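Local coordinates for uncharacterized protein (Bordetella pertussis, PDB 3FVV) that probably hydrolyses L-histidinol phosphate to L-histidinol and phosphate, a late step of histidine biosynthesis, as a magnesium-dependent phosphatase of the HAD-like hydrolase superfamily, at residues D109-L113 with V131-I135; Q23-L28 with W80-F84; P200-P205 with W218-F224. One frame throughout, in Å; residues are numbered along the deposited sequence.

Contacts 1 and 3 belong to the same mixed sheet of the Rossmann-like HAD domain, and each ties together the two parallel strands of a beta-alpha-beta unit. Their centres lie about 19 Å apart. Backbone hydrogen bonds dominate both, but contact 1 is mostly buried, with small and branched apolar side chains, whereas contact 3 is only partly buried, and polar residues enter in the turn after strand 199-203 and after strand 219-221. Contact 2 is of another kind: two helices that meet away from the sheet through buried aromatic rings, without a hydrogen bond between them. No two contacts touch; the centres of contacts 2 and 3 are about 27 Å apart.

Contact 1 of 3, residues D109-L113 with V131-I135; sequences DLCAL and VQHLI
L113 pairs with L134 in parallel through two backbone bonds: L113 N gives its hydrogen to H133 O at 3.0 Å, and I135 N reaches L113 O at 2.7 Å. The strands are neighbours in the Rossmann-like sheet of the HAD fold, joined through helix 119-128 in a beta-alpha-beta crossover. Strand 110-115 is interior to the sheet, bonded to strand 5-9 on its other edge, with W167 of helix 158-170 over one face and helix 119-128 over the other; small or apolar side chains suit that buried place.

The apolar contacts fall on both faces. On the W167 side the short A112 CB leaves room for I135 CD1, 3.7 Å away. On the other face L113 and L134 run side by side, CD2 to CD1 at 4.0 Å, under helix 119-128. In both leucines CG stands anti to the backbone N (chi1 -166° and 177°), which keeps their branches abreast.

Just ahead of strand 133-142, a water links C111 O and Q132 N. The H133 ring turns its edge to the same carbonyl, with CD2 3.5 Å from C111 O.

Contact 2 of 3, residues Q23-L28 with W80-F84; sequences QWADFL and WHEEF
F84 reaches from helix 74-89 to meet both W24 and F27 of helix 20-30. The segment axes come no closer than 10.9 Å, at 115° between their N-to-C directions, so large flat side chains suit the space between the backbones. W24, F27, H81 and F84 form an aromatic cluster.

Ring-to-ring contact is led by W24 and F84. The six-membered ring of W24 turns its edge to the face of F84, the planes 61° apart, with CE3 3.7 Å from F84 CD2. F84 CG lies anti to its own backbone N (chi1 175°), bringing the ring out beside the first turn of 23-28, where CE1 comes within 3.6 Å of W24 N. The F27 and F84 rings meet at an oblique angle, F27 CG to F84 CD1 being 3.8 Å.

The ring faces are met by carbon and by an imidazole. F84 CB sits squarely over the centre of the F27 ring, 3.9 Å from its centroid, a well-placed CH-pi contact. H81 ND1 lies over one face of W24 near the rim, while L28 CD1, from the same helix as W24, covers the opposite face. L28 CD2 meets W80 CE3 at 4.1 Å.

Polar atoms border the F27 ring. E83 comes past its rim, with OE2 3.5 Å from F27 CZ and the carboxylate plane steeply turned to the ring; OE1 forms a salt bridge with R33, which also makes a cation-pi contact with W80. The long glutamate can thus set its CG at the edge of a phenyl ring, in the ring plane, and still carry OE1 to R33.

Helices 58-70 and 119-128 also touch W24. An aromatic interface between crossing helices of this kind is consistent with the helical cap that accompanies the Rossmann-like core in SerB-type HAD phosphatases.

Contact 3 of 3, residues P200-P205 with W218-F224; sequences PIAANP and WQVIDLF
I221 O accepts the hydrogen of N204 N at 2.7 Å, the shortest of the bonds that join the two segments. Before it come A202 N to Q219 O, at 2.9 Å, and I221 N to A202 O, at 2.8 Å. Beyond the paired strands, N204 extends the link with its side chain: OD1 takes the N-H of F224 at 3.2 Å, and ND2 bonds to H13 O. Asparagine suits this turn because its amide can both accept and donate, and because it tolerates the positive phi (48°) found here.

The bonds pair strand 199-203 with strand 219-221 in parallel, the two ends of a beta-alpha-beta unit that runs through helix 207-216 at the margin of the HAD sheet. On one face I201 CG2 touches I221 CD1 at 3.8 Å. On the other, V220 holds CG1 anti to its backbone N (chi1 172°), which sets that methyl against P205 CG at 3.8 Å; the small A202 sits beside CG2.

D222 turns OD1 to R210 in a salt bridge, near P205 CD. At the other end of the contact, P200 CG sits over the face of the five-membered ring of W218, 3.3 Å from its centroid, a CH-pi contact in which an aliphatic ring carbon suits the indole.

Contact 1 of 3, residues D109-L113 with V131-I135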
# COMPACT_ATOMS: atom_id res chain seq x y z
N ASP A 109 -17.81 -9.69 2.59
CA ASP A 109 -16.87 -9.13 3.55
C ASP A 109 -16.74 -7.63 3.31
O ASP A 109 -16.95 -7.16 2.18
CB ASP A 109 -15.51 -9.84 3.49
CG ASP A 109 -15.61 -11.34 3.92
OD1 ASP A 109 -16.71 -11.71 4.44
OD2 ASP A 109 -14.58 -12.10 3.75
N LEU A 110 -16.49 -6.86 4.36
CA LEU A 110 -16.08 -5.46 4.22
C LEU A 110 -14.59 -5.45 3.84
O LEU A 110 -13.79 -5.88 4.62
CB LEU A 110 -16.30 -4.68 5.51
CG LEU A 110 -15.80 -3.23 5.51
CD1 LEU A 110 -16.48 -2.47 4.35
CD2 LEU A 110 -15.99 -2.53 6.91
N CYS A 111 -14.23 -4.96 2.67
CA CYS A 111 -12.85 -5.07 2.13
C CYS A 111 -12.17 -3.69 1.96
O CYS A 111 -12.78 -2.75 1.49
CB CYS A 111 -12.85 -5.76 0.76
SG CYS A 111 -13.49 -7.43 0.85
N ALA A 112 -10.89 -3.64 2.34
CA ALA A 112 -10.07 -2.43 2.30
C ALA A 112 -8.65 -2.82 1.92
O ALA A 112 -8.11 -3.89 2.36
CB ALA A 112 -10.06 -1.73 3.68
N LEU A 113 -8.04 -1.94 1.14
CA LEU A 113 -6.63 -1.96 0.85
C LEU A 113 -5.91 -1.07 1.87
O LEU A 113 -6.28 0.11 2.05
CB LEU A 113 -6.40 -1.53 -0.60
CG LEU A 113 -5.06 -1.74 -1.30
CD1 LEU A 113 -4.73 -3.20 -1.57
CD2 LEU A 113 -5.04 -0.97 -2.66
N VAL A 131 -12.17 -2.83 -4.83
CA VAL A 131 -12.14 -2.59 -3.42
C VAL A 131 -12.53 -1.13 -3.25
O VAL A 131 -11.95 -0.25 -3.92
CB VAL A 131 -10.75 -2.88 -2.86
CG1 VAL A 131 -10.64 -2.29 -1.43
CG2 VAL A 131 -10.49 -4.42 -2.87
N GLN A 132 -13.47 -0.86 -2.35
CA GLN A 132 -14.12 0.46 -2.26
C GLN A 132 -13.49 1.28 -1.18
O GLN A 132 -13.77 2.46 -1.11
CB GLN A 132 -15.62 0.34 -1.96
CG GLN A 132 -16.40 -0.53 -2.95
CD GLN A 132 -16.28 0.00 -4.39
OE1 GLN A 132 -16.50 1.18 -4.63
NE2 GLN A 132 -15.86 -0.86 -5.33
N HIS A 133 -12.63 0.69 -0.34
CA HIS A 133 -12.03 1.42 0.81
C HIS A 133 -10.54 1.34 0.73
O HIS A 133 -9.99 0.23 0.53
CB HIS A 133 -12.50 0.77 2.11
CG HIS A 133 -13.98 0.88 2.30
ND1 HIS A 133 -14.60 2.08 2.59
CD2 HIS A 133 -14.97 -0.03 2.12
CE1 HIS A 133 -15.91 1.90 2.61
NE2 HIS A 133 -16.16 0.63 2.33
N LEU A 134 -9.88 2.47 0.94
CA LEU A 134 -8.42 2.57 0.86
C LEU A 134 -7.91 3.23 2.12
O LEU A 134 -8.35 4.32 2.46
CB LEU A 134 -8.02 3.47 -0.29
CG LEU A 134 -6.52 3.74 -0.47
CD1 LEU A 134 -5.73 2.48 -0.79
CD2 LEU A 134 -6.31 4.77 -1.54
N ILE A 135 -6.97 2.60 2.77
CA ILE A 135 -6.41 3.13 3.98
C ILE A 135 -4.91 3.24 3.69
O ILE A 135 -4.10 2.31 3.95
CB ILE A 135 -6.75 2.21 5.19
CG1 ILE A 135 -8.29 2.05 5.39
CG2 ILE A 135 -6.14 2.76 6.48
CD1 ILE A 135 -8.71 0.74 6.08
O HOH W 1 -14.32 -2.92 -0.52

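Contact 2 of 3, residues Q23-L28 with W80-F84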
# COMPACT_ATOMS: atom_id res chain seq x y z
N GLN A 23 8.24 1.71 -8.18
CA GLN A 23 7.96 1.66 -9.65
C GLN A 23 7.39 3.02 -10.13
O GLN A 23 7.74 3.52 -11.20
CB GLN A 23 7.02 0.53 -9.99
CG GLN A 23 7.59 -0.81 -9.71
CD GLN A 23 8.81 -1.07 -10.59
OE1 GLN A 23 8.89 -0.59 -11.73
NE2 GLN A 23 9.73 -1.82 -10.06
N TRP A 24 6.58 3.65 -9.31
CA TRP A 24 6.11 4.98 -9.66
C TRP A 24 7.25 6.01 -9.74
O TRP A 24 7.27 6.78 -10.71
CB TRP A 24 5.01 5.40 -8.70
CG TRP A 24 4.52 6.83 -8.75
CD1 TRP A 24 4.70 7.73 -7.76
CD2 TRP A 24 3.83 7.54 -9.82
NE1 TRP A 24 4.12 8.92 -8.10
CE2 TRP A 24 3.59 8.85 -9.36
CE3 TRP A 24 3.36 7.19 -11.07
CZ2 TRP A 24 2.89 9.80 -10.09
CZ3 TRP A 24 2.67 8.14 -11.81
CH2 TRP A 24 2.42 9.43 -11.31
N ALA A 25 8.15 6.04 -8.74
CA ALA A 25 9.33 6.91 -8.78
C ALA A 25 10.16 6.64 -10.00
O ALA A 25 10.61 7.55 -10.74
CB ALA A 25 10.19 6.70 -7.52
N ASP A 26 10.37 5.35 -10.24
CA ASP A 26 11.18 4.94 -11.35
C ASP A 26 10.50 5.27 -12.67
O ASP A 26 11.16 5.64 -13.64
CB ASP A 26 11.46 3.44 -11.29
CG ASP A 26 12.45 3.02 -12.35
OD1 ASP A 26 13.54 3.60 -12.39
OD2 ASP A 26 12.11 2.15 -13.14
N PHE A 27 9.18 5.16 -12.70
CA PHE A 27 8.40 5.50 -13.89
C PHE A 27 8.54 7.00 -14.21
O PHE A 27 8.76 7.38 -15.37
CB PHE A 27 6.95 5.10 -13.71
CG PHE A 27 6.01 5.74 -14.68
CD1 PHE A 27 5.70 5.11 -15.88
CD2 PHE A 27 5.40 6.94 -14.41
CE1 PHE A 27 4.86 5.65 -16.76
CE2 PHE A 27 4.55 7.49 -15.32
CZ PHE A 27 4.28 6.85 -16.49
N LEU A 28 8.43 7.85 -13.20
CA LEU A 28 8.62 9.29 -13.41
C LEU A 28 10.06 9.60 -13.83
O LEU A 28 10.28 10.41 -14.76
CB LEU A 28 8.22 10.10 -12.16
CG LEU A 28 6.75 10.04 -11.71
CD1 LEU A 28 6.63 10.66 -10.34
CD2 LEU A 28 5.86 10.75 -12.68
N TRP A 80 -0.31 11.24 -16.21
CA TRP A 80 0.84 10.34 -16.09
C TRP A 80 0.58 9.07 -15.30
O TRP A 80 1.08 7.99 -15.62
CB TRP A 80 2.08 11.07 -15.54
CG TRP A 80 2.44 12.29 -16.31
CD1 TRP A 80 2.11 12.57 -17.57
CD2 TRP A 80 3.17 13.42 -15.82
NE1 TRP A 80 2.57 13.80 -17.93
CE2 TRP A 80 3.27 14.33 -16.87
CE3 TRP A 80 3.80 13.72 -14.60
CZ2 TRP A 80 3.92 15.59 -16.74
CZ3 TRP A 80 4.46 14.94 -14.48
CH2 TRP A 80 4.51 15.86 -15.54
N HIS A 81 -0.23 9.17 -14.26
CA HIS A 81 -0.60 7.98 -13.53
C HIS A 81 -1.42 7.00 -14.38
O HIS A 81 -1.26 5.84 -14.25
CB HIS A 81 -1.28 8.35 -12.23
CG HIS A 81 -1.52 7.18 -11.34
ND1 HIS A 81 -0.64 6.79 -10.35
CD2 HIS A 81 -2.51 6.28 -11.33
CE1 HIS A 81 -1.11 5.71 -9.75
NE2 HIS A 81 -2.24 5.38 -10.33
N GLU A 82 -2.30 7.47 -15.23
CA GLU A 82 -2.99 6.56 -16.14
C GLU A 82 -2.04 5.79 -17.01
O GLU A 82 -2.18 4.63 -17.23
CB GLU A 82 -4.02 7.27 -17.03
CG GLU A 82 -5.15 7.94 -16.29
CD GLU A 82 -5.94 8.93 -17.15
OE1 GLU A 82 -5.77 8.94 -18.38
OE2 GLU A 82 -6.72 9.74 -16.59
N GLU A 83 -1.01 6.44 -17.51
CA GLU A 83 -0.03 5.73 -18.31
C GLU A 83 0.69 4.68 -17.46
O GLU A 83 0.98 3.61 -17.94
CB GLU A 83 0.95 6.79 -18.87
CG GLU A 83 2.13 6.20 -19.64
CD GLU A 83 3.18 7.31 -19.96
OE1 GLU A 83 2.77 8.50 -20.09
OE2 GLU A 83 4.41 7.00 -20.01
N PHE A 84 1.02 5.03 -16.22
CA PHE A 84 1.61 4.14 -15.24
C PHE A 84 0.71 2.93 -14.99
O PHE A 84 1.19 1.81 -14.88
CB PHE A 84 1.84 4.92 -13.94
CG PHE A 84 2.35 4.10 -12.76
CD1 PHE A 84 3.60 3.49 -12.80
CD2 PHE A 84 1.62 4.01 -11.62
CE1 PHE A 84 4.11 2.78 -11.76
CE2 PHE A 84 2.11 3.28 -10.49
CZ PHE A 84 3.36 2.68 -10.56

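Contact 3 of 3, residues P200-P205 with W218-F224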
# COMPACT_ATOMS: atom_id res chain seq x y z
N PRO A 200 -4.62 -13.58 10.51
CA PRO A 200 -3.47 -13.10 9.77
C PRO A 200 -3.02 -14.11 8.70
O PRO A 200 -2.93 -15.32 9.00
CB PRO A 200 -2.39 -12.96 10.86
CG PRO A 200 -2.78 -13.96 11.89
CD PRO A 200 -4.28 -13.99 11.89
N ILE A 201 -2.70 -13.62 7.50
CA ILE A 201 -2.26 -14.48 6.37
C ILE A 201 -0.97 -13.87 5.84
O ILE A 201 -0.95 -12.69 5.47
CB ILE A 201 -3.27 -14.52 5.16
CG1 ILE A 201 -4.74 -14.78 5.61
CG2 ILE A 201 -2.87 -15.53 4.15
CD1 ILE A 201 -4.95 -16.09 6.30
N ALA A 202 0.09 -14.64 5.86
CA ALA A 202 1.36 -14.23 5.34
C ALA A 202 1.31 -14.58 3.85
O ALA A 202 1.24 -15.76 3.49
CB ALA A 202 2.44 -15.00 6.03
N ALA A 203 1.29 -13.55 3.02
CA ALA A 203 1.15 -13.67 1.57
C ALA A 203 2.49 -13.33 0.94
O ALA A 203 3.03 -12.23 1.18
CB ALA A 203 0.06 -12.73 1.05
N ASN A 204 3.03 -14.25 0.15
CA ASN A 204 4.34 -14.09 -0.43
C ASN A 204 5.36 -13.65 0.65
O ASN A 204 6.12 -12.72 0.43
CB ASN A 204 4.31 -13.07 -1.59
CG ASN A 204 3.13 -13.30 -2.56
OD1 ASN A 204 2.96 -14.39 -3.08
ND2 ASN A 204 2.27 -12.27 -2.74
N PRO A 205 5.37 -14.28 1.83
CA PRO A 205 6.18 -13.72 2.87
C PRO A 205 7.67 -13.65 2.61
O PRO A 205 8.22 -14.47 1.88
CB PRO A 205 5.94 -14.69 4.04
CG PRO A 205 5.54 -16.00 3.31
CD PRO A 205 4.65 -15.47 2.29
N TRP A 218 0.24 -19.38 11.39
CA TRP A 218 -0.52 -18.46 10.50
C TRP A 218 -0.51 -19.02 9.10
O TRP A 218 0.53 -19.47 8.63
CB TRP A 218 0.14 -17.07 10.44
CG TRP A 218 0.07 -16.26 11.68
CD1 TRP A 218 -0.68 -16.50 12.77
CD2 TRP A 218 0.76 -15.02 11.92
NE1 TRP A 218 -0.51 -15.49 13.69
CE2 TRP A 218 0.38 -14.57 13.18
CE3 TRP A 218 1.67 -14.25 11.19
CZ2 TRP A 218 0.87 -13.37 13.74
CZ3 TRP A 218 2.17 -13.09 11.74
CH2 TRP A 218 1.78 -12.67 13.01
N GLN A 219 -1.66 -18.95 8.42
CA GLN A 219 -1.78 -19.35 7.03
C GLN A 219 -0.70 -18.61 6.18
O GLN A 219 -0.37 -17.46 6.50
CB GLN A 219 -3.22 -19.05 6.59
CG GLN A 219 -3.60 -19.10 5.17
CD GLN A 219 -3.66 -20.49 4.68
OE1 GLN A 219 -2.63 -21.13 4.53
NE2 GLN A 219 -4.85 -20.99 4.49
N VAL A 220 -0.12 -19.29 5.19
CA VAL A 220 0.90 -18.73 4.26
C VAL A 220 0.38 -18.98 2.88
O VAL A 220 -0.14 -20.03 2.63
CB VAL A 220 2.27 -19.42 4.39
CG1 VAL A 220 3.23 -18.98 3.30
CG2 VAL A 220 2.87 -19.14 5.76
N ILE A 221 0.44 -18.00 2.00
CA ILE A 221 0.04 -18.21 0.65
C ILE A 221 1.07 -17.58 -0.25
O ILE A 221 1.42 -16.43 -0.07
CB ILE A 221 -1.33 -17.59 0.34
CG1 ILE A 221 -2.39 -18.07 1.32
CG2 ILE A 221 -1.74 -17.87 -1.16
CD1 ILE A 221 -3.74 -17.43 1.00
N ASP A 222 1.54 -18.33 -1.22
CA ASP A 222 2.51 -17.81 -2.17
C ASP A 222 1.74 -17.59 -3.44
O ASP A 222 1.62 -18.47 -4.29
CB ASP A 222 3.68 -18.77 -2.31
CG ASP A 222 4.67 -18.62 -1.14
OD1 ASP A 222 5.18 -17.52 -0.91
OD2 ASP A 222 4.86 -19.56 -0.38
N LEU A 223 1.13 -16.42 -3.53
CA LEU A 223 0.27 -16.09 -4.70
C LEU A 223 1.04 -16.02 -6.01
O LEU A 223 0.49 -16.30 -7.05
CB LEU A 223 -0.42 -14.74 -4.52
CG LEU A 223 -1.46 -14.70 -3.40
CD1 LEU A 223 -1.90 -13.25 -3.10
CD2 LEU A 223 -2.69 -15.58 -3.73
N PHE A 224 2.28 -15.57 -5.98
CA PHE A 224 3.06 -15.50 -7.22
C PHE A 224 4.53 -15.59 -6.96
O PHE A 224 5.25 -15.84 -7.96
CB PHE A 224 2.76 -14.25 -8.10
CG PHE A 224 2.47 -13.00 -7.33
CD1 PHE A 224 1.19 -12.45 -7.36
CD2 PHE A 224 3.41 -12.41 -6.53
CE1 PHE A 224 0.87 -11.32 -6.61
CE2 PHE A 224 3.11 -11.28 -5.75
CZ PHE A 224 1.82 -10.72 -5.80